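Local atomic coordinates of endolysin (PDB entry 7M5I), a protein that probably hydrolyses the beta-1,4-linkages of host peptidoglycan as a lysozyme of glycosyl hydrolase family 24, helping to lyse the bacterium and release phage progeny. Residues S10-F20 with M148-P159; E26-I37 with P48-T56. One frame throughout, in Å; residues are numbered along the deposited sequence.

Contact 1: S10-F20 with M148-P159; sequences SRKGLDAIKFF and MEADIYLDSVYP
Helix 11-20 and helix 148-155 run nearly antiparallel, at 168°, yet their axes come no closer than 12.0 Å. Side chains and the returning C-terminal tail fill the space between them. Ser156, the first residue past the second helix and with positive phi, turns the chain back, bringing Pro159 opposite Ala16 with their CA atoms 6.2 Å apart.

Tyr158 lies between the helices. CB of Lys12 sits over one face of its ring, 3.9 Å from the centroid in a CH-pi contact, while Ile152 CG2 covers the opposite face and Ala16 CB meets the edge. Pro159 fits in beside it: its CD lies 3.8 Å from Ala16 CB, and its CB stands over a face of the Phe19 ring, 3.6 Å from CD1. Phe19 has CG anti to the backbone N (chi1 177°), which sets the ring beside its own carbonyl carbon, one face against the proline. Phe20, with CG anti to the carbonyl carbon (chi1 -63°), reaches helix 148-155, where the Met148 sulfur lies at its ring edge in a Met-aromatic contact. Glu149 CG packs 3.7 Å from Phe20 CE2, its carboxylate plane almost perpendicular to the ring.

Several polar ends turn to helix 85-98: Ser10 OG, which caps the first helix by accepting from Gly13 N, and Tyr158 OH both bond Asp89, and Glu149 OE2 bonds Ser93, its carboxylate also held by salt bridges to Arg145 and Arg146. Leu14 and Ile17 pack on helix 57-78.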
# COMPACT_ATOMS: atom_id res chain seq x y z
N SER A 10 11.28 -2.95 -3.17
CA SER A 10 12.39 -2.39 -3.98
C SER A 10 12.39 -0.87 -3.82
O SER A 10 11.36 -0.35 -3.38
CB SER A 10 12.28 -2.78 -5.44
OG SER A 10 11.26 -2.04 -6.05
N ARG A 11 13.43 -0.22 -4.29
CA ARG A 11 13.47 1.26 -4.39
C ARG A 11 12.28 1.73 -5.22
O ARG A 11 11.63 2.70 -4.83
CB ARG A 11 14.77 1.71 -5.03
CG ARG A 11 15.01 3.21 -4.94
CD ARG A 11 14.70 3.93 -6.24
NE ARG A 11 15.45 3.38 -7.40
CZ ARG A 11 15.14 3.63 -8.68
NH1 ARG A 11 14.13 4.43 -8.98
NH2 ARG A 11 15.80 3.02 -9.65
N LYS A 12 12.06 1.09 -6.37
CA LYS A 12 10.93 1.46 -7.25
C LYS A 12 9.59 1.24 -6.53
O LYS A 12 8.63 2.06 -6.70
CB LYS A 12 11.01 0.67 -8.55
CG LYS A 12 12.10 1.10 -9.52
CD LYS A 12 12.09 0.24 -10.78
CE LYS A 12 13.05 0.79 -11.81
NZ LYS A 12 13.55 -0.21 -12.78
N GLY A 13 9.48 0.20 -5.72
CA GLY A 13 8.25 -0.07 -4.97
C GLY A 13 8.02 1.00 -3.91
O GLY A 13 6.87 1.44 -3.75
N LEU A 14 9.09 1.43 -3.24
CA LEU A 14 8.95 2.50 -2.21
C LEU A 14 8.55 3.81 -2.93
O LEU A 14 7.67 4.48 -2.42
CB LEU A 14 10.23 2.67 -1.41
CG LEU A 14 10.14 3.65 -0.24
CD1 LEU A 14 9.30 3.11 0.87
CD2 LEU A 14 11.52 3.98 0.24
N ASP A 15 9.17 4.10 -4.06
CA ASP A 15 8.87 5.30 -4.90
C ASP A 15 7.38 5.27 -5.26
O ASP A 15 6.74 6.31 -5.22
CB ASP A 15 9.74 5.32 -6.17
CG ASP A 15 11.24 5.60 -6.07
OD1 ASP A 15 11.72 6.09 -5.03
OD2 ASP A 15 11.92 5.29 -7.08
N ALA A 16 6.81 4.11 -5.62
CA ALA A 16 5.39 3.99 -5.99
C ALA A 16 4.50 4.29 -4.79
O ALA A 16 3.51 5.06 -4.92
CB ALA A 16 5.08 2.64 -6.61
N ILE A 17 4.81 3.76 -3.61
CA ILE A 17 3.98 4.03 -2.40
C ILE A 17 4.07 5.52 -2.09
O ILE A 17 3.01 6.11 -1.77
CB ILE A 17 4.42 3.12 -1.23
CG1 ILE A 17 4.11 1.68 -1.63
CG2 ILE A 17 3.68 3.55 0.03
CD1 ILE A 17 4.50 0.63 -0.60
N LYS A 18 5.25 6.12 -2.18
CA LYS A 18 5.41 7.59 -1.97
C LYS A 18 4.46 8.31 -2.92
O LYS A 18 3.81 9.29 -2.52
CB LYS A 18 6.86 8.03 -2.18
CG LYS A 18 7.84 7.60 -1.11
CD LYS A 18 9.23 7.98 -1.50
CE LYS A 18 10.28 7.74 -0.45
NZ LYS A 18 11.62 7.87 -1.05
N PHE A 19 4.47 7.93 -4.18
CA PHE A 19 3.67 8.57 -5.25
C PHE A 19 2.18 8.48 -4.92
O PHE A 19 1.42 9.46 -5.01
CB PHE A 19 4.02 7.91 -6.55
CG PHE A 19 3.22 8.42 -7.73
CD1 PHE A 19 1.99 7.89 -8.04
CD2 PHE A 19 3.71 9.45 -8.49
CE1 PHE A 19 1.27 8.38 -9.13
CE2 PHE A 19 2.99 9.93 -9.59
CZ PHE A 19 1.75 9.42 -9.86
N PHE A 20 1.72 7.30 -4.48
CA PHE A 20 0.30 7.06 -4.12
C PHE A 20 -0.13 7.86 -2.87
O PHE A 20 -1.31 8.33 -2.82
CB PHE A 20 0.03 5.57 -3.88
CG PHE A 20 0.23 4.71 -5.10
CD1 PHE A 20 -0.15 5.13 -6.39
CD2 PHE A 20 0.75 3.43 -4.95
CE1 PHE A 20 0.06 4.31 -7.49
CE2 PHE A 20 0.96 2.61 -6.05
CZ PHE A 20 0.63 3.05 -7.32
N MET A 148 -2.93 1.42 -11.35
CA MET A 148 -1.46 1.58 -11.36
C MET A 148 -0.76 0.41 -10.62
O MET A 148 0.31 -0.03 -11.07
CB MET A 148 -1.10 2.94 -10.78
CG MET A 148 -1.50 4.06 -11.70
SD MET A 148 -0.85 5.62 -11.06
CE MET A 148 -1.08 6.74 -12.44
N GLU A 149 -1.36 -0.12 -9.56
CA GLU A 149 -0.77 -1.28 -8.85
C GLU A 149 -0.87 -2.52 -9.76
O GLU A 149 0.13 -3.29 -9.80
CB GLU A 149 -1.42 -1.51 -7.49
CG GLU A 149 -1.03 -0.46 -6.44
CD GLU A 149 -1.92 -0.35 -5.21
OE1 GLU A 149 -3.07 -0.89 -5.25
OE2 GLU A 149 -1.43 0.22 -4.19
N ALA A 150 -1.96 -2.71 -10.49
CA ALA A 150 -2.07 -3.83 -11.48
C ALA A 150 -0.98 -3.71 -12.56
O ALA A 150 -0.40 -4.75 -12.98
CB ALA A 150 -3.45 -3.87 -12.07
N ASP A 151 -0.69 -2.48 -13.03
CA ASP A 151 0.39 -2.27 -14.02
C ASP A 151 1.75 -2.69 -13.43
O ASP A 151 2.61 -3.27 -14.18
CB ASP A 151 0.41 -0.83 -14.52
CG ASP A 151 -0.75 -0.43 -15.41
OD1 ASP A 151 -1.36 -1.33 -16.01
OD2 ASP A 151 -1.05 0.80 -15.49
N ILE A 152 2.01 -2.40 -12.16
CA ILE A 152 3.30 -2.85 -11.53
C ILE A 152 3.28 -4.38 -11.54
O ILE A 152 4.26 -4.98 -11.97
CB ILE A 152 3.45 -2.31 -10.09
CG1 ILE A 152 3.51 -0.77 -10.07
CG2 ILE A 152 4.65 -2.92 -9.41
CD1 ILE A 152 3.45 -0.17 -8.68
N TYR A 153 2.19 -4.98 -11.06
CA TYR A 153 2.10 -6.43 -10.79
C TYR A 153 2.33 -7.18 -12.12
O TYR A 153 3.13 -8.17 -12.17
CB TYR A 153 0.74 -6.77 -10.17
CG TYR A 153 0.55 -8.25 -9.96
CD1 TYR A 153 0.02 -9.03 -10.97
CD2 TYR A 153 0.91 -8.87 -8.77
CE1 TYR A 153 -0.13 -10.40 -10.81
CE2 TYR A 153 0.79 -10.24 -8.60
CZ TYR A 153 0.28 -11.01 -9.63
OH TYR A 153 0.08 -12.38 -9.48
N LEU A 154 1.62 -6.79 -13.18
CA LEU A 154 1.66 -7.56 -14.46
C LEU A 154 2.85 -7.19 -15.31
O LEU A 154 3.47 -8.12 -15.88
CB LEU A 154 0.40 -7.27 -15.27
CG LEU A 154 -0.88 -7.91 -14.76
CD1 LEU A 154 -2.06 -7.35 -15.55
CD2 LEU A 154 -0.77 -9.44 -14.83
N ASP A 155 3.12 -5.90 -15.48
CA ASP A 155 4.03 -5.39 -16.53
C ASP A 155 5.31 -4.77 -15.97
O ASP A 155 6.11 -4.34 -16.79
CB ASP A 155 3.31 -4.37 -17.42
CG ASP A 155 2.04 -4.91 -18.06
OD1 ASP A 155 1.95 -6.11 -18.36
OD2 ASP A 155 1.11 -4.10 -18.23
N SER A 156 5.49 -4.68 -14.65
CA SER A 156 6.65 -4.00 -14.05
C SER A 156 6.72 -2.54 -14.54
O SER A 156 7.79 -1.98 -14.77
CB SER A 156 7.94 -4.84 -14.32
OG SER A 156 8.93 -4.44 -13.38
N VAL A 157 5.56 -1.91 -14.72
CA VAL A 157 5.44 -0.48 -15.15
C VAL A 157 5.01 0.30 -13.91
O VAL A 157 3.92 0.03 -13.38
CB VAL A 157 4.42 -0.32 -16.30
CG1 VAL A 157 3.99 1.11 -16.54
CG2 VAL A 157 4.95 -0.91 -17.58
N TYR A 158 5.87 1.18 -13.45
CA TYR A 158 5.72 1.91 -12.18
C TYR A 158 5.30 3.34 -12.50
O TYR A 158 5.52 3.80 -13.61
CB TYR A 158 7.03 1.91 -11.40
CG TYR A 158 7.40 0.58 -10.82
CD1 TYR A 158 7.94 -0.44 -11.62
CD2 TYR A 158 7.28 0.34 -9.47
CE1 TYR A 158 8.31 -1.65 -11.08
CE2 TYR A 158 7.61 -0.89 -8.93
CZ TYR A 158 8.16 -1.87 -9.72
OH TYR A 158 8.57 -3.04 -9.13
N PRO A 159 4.58 4.00 -11.58
CA PRO A 159 3.99 5.31 -11.84
C PRO A 159 5.03 6.40 -12.08
O PRO A 159 6.09 6.31 -11.50
CB PRO A 159 3.27 5.68 -10.55
CG PRO A 159 3.26 4.47 -9.68
CD PRO A 159 4.23 3.47 -10.27

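Contact 2: E26-I37 with P48-T56; sequences EAYEDSAGIPTI and PVKMGMKIT
Ile37 and Ile55 reach toward each other tip to tip, CD1 of the first lying 3.8 Å from CG1 of the second, and around them segment 48-56 packs along the hairpin of strands 27-29 and 35-37. This hairpin carries Asp30, a predicted active-site residue, at the start of its type I turn 30-33. Ile37 extends its CG1 branch anti to the backbone N (chi1 -156°), which sends CD1 on to Met53 CB as well. The Ile37 and Val49 side chains meet at a slant, CG2 to CG2 at 3.8 Å. Val49 also rests its CG1 methyl against Ala27 CB and Pro35 CB.

Met51 approaches from another part of the loop. Bends at chi2 and chi3 curl its thioether back against the hairpin: SD lies 4.0 Å from Pro35 CB, the two side chains at about a right angle, and CE comes beside Ala27 O. Farther along, Glu26 and Lys54 lie side by side and point the same way, with CD of Glu26 3.5 Å from CE of Lys54. Their charged ends, OE1 and NZ, remain 4.0 Å apart, beyond a salt bridge.

The backbones form a single beta bridge at Glu26 and Lys54, where Ala27 N donates to Met53 O (3.0 Å, N-H...O angle 170°) and Ile55 is hydrogen-bonded to Leu25. A water donates to Ala27 O and accepts from Gly52 N, in the type II turn 50-53.

The contact is therefore mainly apolar, with one direct backbone hydrogen bond and one link through water between the segments. The Glu26–Lys54 pair probably adds modest electrostatic attraction at its solvent-exposed end.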
# COMPACT_ATOMS: atom_id res chain seq x y z
N GLU A 26 4.32 19.47 6.68
CA GLU A 26 3.57 19.99 7.84
C GLU A 26 2.35 19.10 8.06
O GLU A 26 1.67 18.69 7.08
CB GLU A 26 3.06 21.41 7.64
CG GLU A 26 4.11 22.44 7.30
CD GLU A 26 3.61 23.89 7.44
OE1 GLU A 26 4.25 24.81 6.84
OE2 GLU A 26 2.54 24.10 8.13
N ALA A 27 2.10 18.79 9.33
CA ALA A 27 0.93 17.99 9.73
C ALA A 27 -0.35 18.64 9.18
O ALA A 27 -0.47 19.90 9.19
CB ALA A 27 0.88 17.81 11.21
N TYR A 28 -1.27 17.81 8.76
CA TYR A 28 -2.60 18.26 8.30
C TYR A 28 -3.60 17.23 8.80
O TYR A 28 -3.30 16.03 8.96
CB TYR A 28 -2.66 18.36 6.76
CG TYR A 28 -2.50 17.07 6.02
CD1 TYR A 28 -1.25 16.53 5.77
CD2 TYR A 28 -3.60 16.36 5.56
CE1 TYR A 28 -1.07 15.35 5.05
CE2 TYR A 28 -3.44 15.15 4.87
CZ TYR A 28 -2.17 14.66 4.57
OH TYR A 28 -1.96 13.44 3.96
N GLU A 29 -4.83 17.70 8.95
CA GLU A 29 -5.95 16.84 9.33
C GLU A 29 -6.52 16.31 8.03
O GLU A 29 -6.91 17.12 7.21
CB GLU A 29 -6.89 17.70 10.16
CG GLU A 29 -8.15 16.98 10.51
CD GLU A 29 -9.02 17.74 11.52
OE1 GLU A 29 -8.45 18.23 12.53
OE2 GLU A 29 -10.25 17.80 11.28
N ASP A 30 -6.57 15.00 7.89
CA ASP A 30 -7.17 14.35 6.72
C ASP A 30 -8.69 14.52 6.77
O ASP A 30 -9.22 15.19 7.68
CB ASP A 30 -6.62 12.94 6.56
CG ASP A 30 -7.27 11.84 7.40
OD1 ASP A 30 -8.16 12.16 8.25
OD2 ASP A 30 -6.88 10.65 7.20
N SER A 31 -9.35 13.98 5.74
CA SER A 31 -10.80 14.13 5.52
C SER A 31 -11.56 13.45 6.67
O SER A 31 -12.69 13.81 6.86
CB SER A 31 -11.20 13.51 4.16
OG SER A 31 -10.49 14.19 3.13
N ALA A 32 -10.97 12.45 7.30
CA ALA A 32 -11.58 11.71 8.43
C ALA A 32 -11.20 12.34 9.79
O ALA A 32 -11.69 11.83 10.80
CB ALA A 32 -11.18 10.26 8.35
N GLY A 33 -10.42 13.43 9.80
CA GLY A 33 -10.07 14.16 11.02
C GLY A 33 -8.79 13.66 11.70
O GLY A 33 -8.60 13.98 12.85
N ILE A 34 -8.00 12.84 11.04
CA ILE A 34 -6.76 12.24 11.65
C ILE A 34 -5.55 13.08 11.27
O ILE A 34 -5.23 13.20 10.09
CB ILE A 34 -6.55 10.79 11.22
CG1 ILE A 34 -7.75 9.92 11.65
CG2 ILE A 34 -5.24 10.27 11.79
CD1 ILE A 34 -7.81 8.65 10.86
N PRO A 35 -4.79 13.59 12.25
CA PRO A 35 -3.52 14.24 11.91
C PRO A 35 -2.57 13.30 11.16
O PRO A 35 -2.33 12.20 11.57
CB PRO A 35 -2.97 14.68 13.28
CG PRO A 35 -4.21 14.80 14.14
CD PRO A 35 -5.06 13.62 13.70
N THR A 36 -2.06 13.81 10.04
CA THR A 36 -1.25 13.06 9.05
C THR A 36 -0.02 13.91 8.68
O THR A 36 -0.09 15.12 8.64
CB THR A 36 -2.10 12.71 7.83
OG1 THR A 36 -3.29 12.05 8.26
CG2 THR A 36 -1.36 11.80 6.87
N ILE A 37 1.09 13.26 8.38
CA ILE A 37 2.32 13.98 7.98
C ILE A 37 3.15 13.06 7.06
O ILE A 37 2.97 11.85 7.04
CB ILE A 37 3.13 14.46 9.19
CG1 ILE A 37 4.04 15.66 8.87
CG2 ILE A 37 3.91 13.30 9.82
CD1 ILE A 37 4.63 16.36 10.07
N PRO A 48 1.08 9.21 18.18
CA PRO A 48 0.33 9.85 17.10
C PRO A 48 1.12 11.01 16.54
O PRO A 48 1.86 11.67 17.25
CB PRO A 48 -1.00 10.31 17.77
CG PRO A 48 -1.07 9.56 19.05
CD PRO A 48 0.36 9.26 19.46
N VAL A 49 0.84 11.32 15.28
CA VAL A 49 1.21 12.60 14.64
C VAL A 49 0.40 13.70 15.34
O VAL A 49 -0.74 13.46 15.65
CB VAL A 49 0.96 12.54 13.11
CG1 VAL A 49 1.06 13.93 12.49
CG2 VAL A 49 1.91 11.52 12.48
N LYS A 50 1.01 14.86 15.55
CA LYS A 50 0.38 16.04 16.19
C LYS A 50 0.35 17.22 15.20
O LYS A 50 1.37 17.51 14.51
CB LYS A 50 1.17 16.49 17.40
CG LYS A 50 1.23 15.50 18.57
CD LYS A 50 2.50 14.67 18.53
CE LYS A 50 2.64 13.74 19.72
NZ LYS A 50 3.56 12.62 19.40
N MET A 51 -0.75 17.98 15.26
CA MET A 51 -0.86 19.23 14.50
C MET A 51 0.25 20.18 14.97
O MET A 51 0.69 20.15 16.15
CB MET A 51 -2.27 19.80 14.70
CG MET A 51 -3.35 18.90 14.12
SD MET A 51 -3.24 18.56 12.35
CE MET A 51 -3.41 20.20 11.65
N GLY A 52 0.70 21.00 14.04
CA GLY A 52 1.82 21.92 14.21
C GLY A 52 3.16 21.30 13.96
O GLY A 52 4.15 22.06 13.96
N MET A 53 3.27 19.98 13.80
CA MET A 53 4.60 19.35 13.60
C MET A 53 5.09 19.66 12.18
O MET A 53 4.23 19.78 11.25
CB MET A 53 4.53 17.82 13.71
CG MET A 53 4.58 17.35 15.15
SD MET A 53 4.43 15.51 15.09
CE MET A 53 5.91 15.12 14.15
N LYS A 54 6.40 19.78 12.05
CA LYS A 54 7.08 19.92 10.73
C LYS A 54 8.24 18.95 10.71
O LYS A 54 8.95 18.82 11.73
CB LYS A 54 7.58 21.34 10.50
CG LYS A 54 6.46 22.33 10.23
CD LYS A 54 6.92 23.78 10.16
CE LYS A 54 5.74 24.74 10.12
NZ LYS A 54 6.21 26.15 10.11
N ILE A 55 8.42 18.26 9.61
CA ILE A 55 9.46 17.24 9.45
C ILE A 55 10.22 17.54 8.15
O ILE A 55 9.70 18.28 7.31
CB ILE A 55 8.88 15.81 9.46
CG1 ILE A 55 7.88 15.54 8.34
CG2 ILE A 55 8.32 15.50 10.84
CD1 ILE A 55 7.51 14.05 8.26
N THR A 56 11.38 16.93 8.00
CA THR A 56 12.14 16.97 6.73
C THR A 56 11.69 15.86 5.80
O THR A 56 11.07 14.87 6.27
CB THR A 56 13.65 16.86 7.02
OG1 THR A 56 13.91 15.56 7.51
CG2 THR A 56 14.17 17.93 7.93
O HOH W 1 0.10 21.50 11.32

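Contact 2 is nested in the chain inside the long loop closed by contact 1. Their centres are 25 Å apart and their nearest atoms about 9 Å, with no touch between them. Contact 1 joins the N-terminal helix to the C-terminal helix and tail, whereas contact 2 belongs to the small hairpin region ahead of helix 57-78. The predicted catalytic residues connect the two. Glu21 follows Phe20 of contact 1, whose side chain is about 5 Å away, and the side chain of Tyr28 in contact 2 is about 6 Å from that of Glu21. Asp30, the other predicted residue, lies within contact 2, at the hairpin turn.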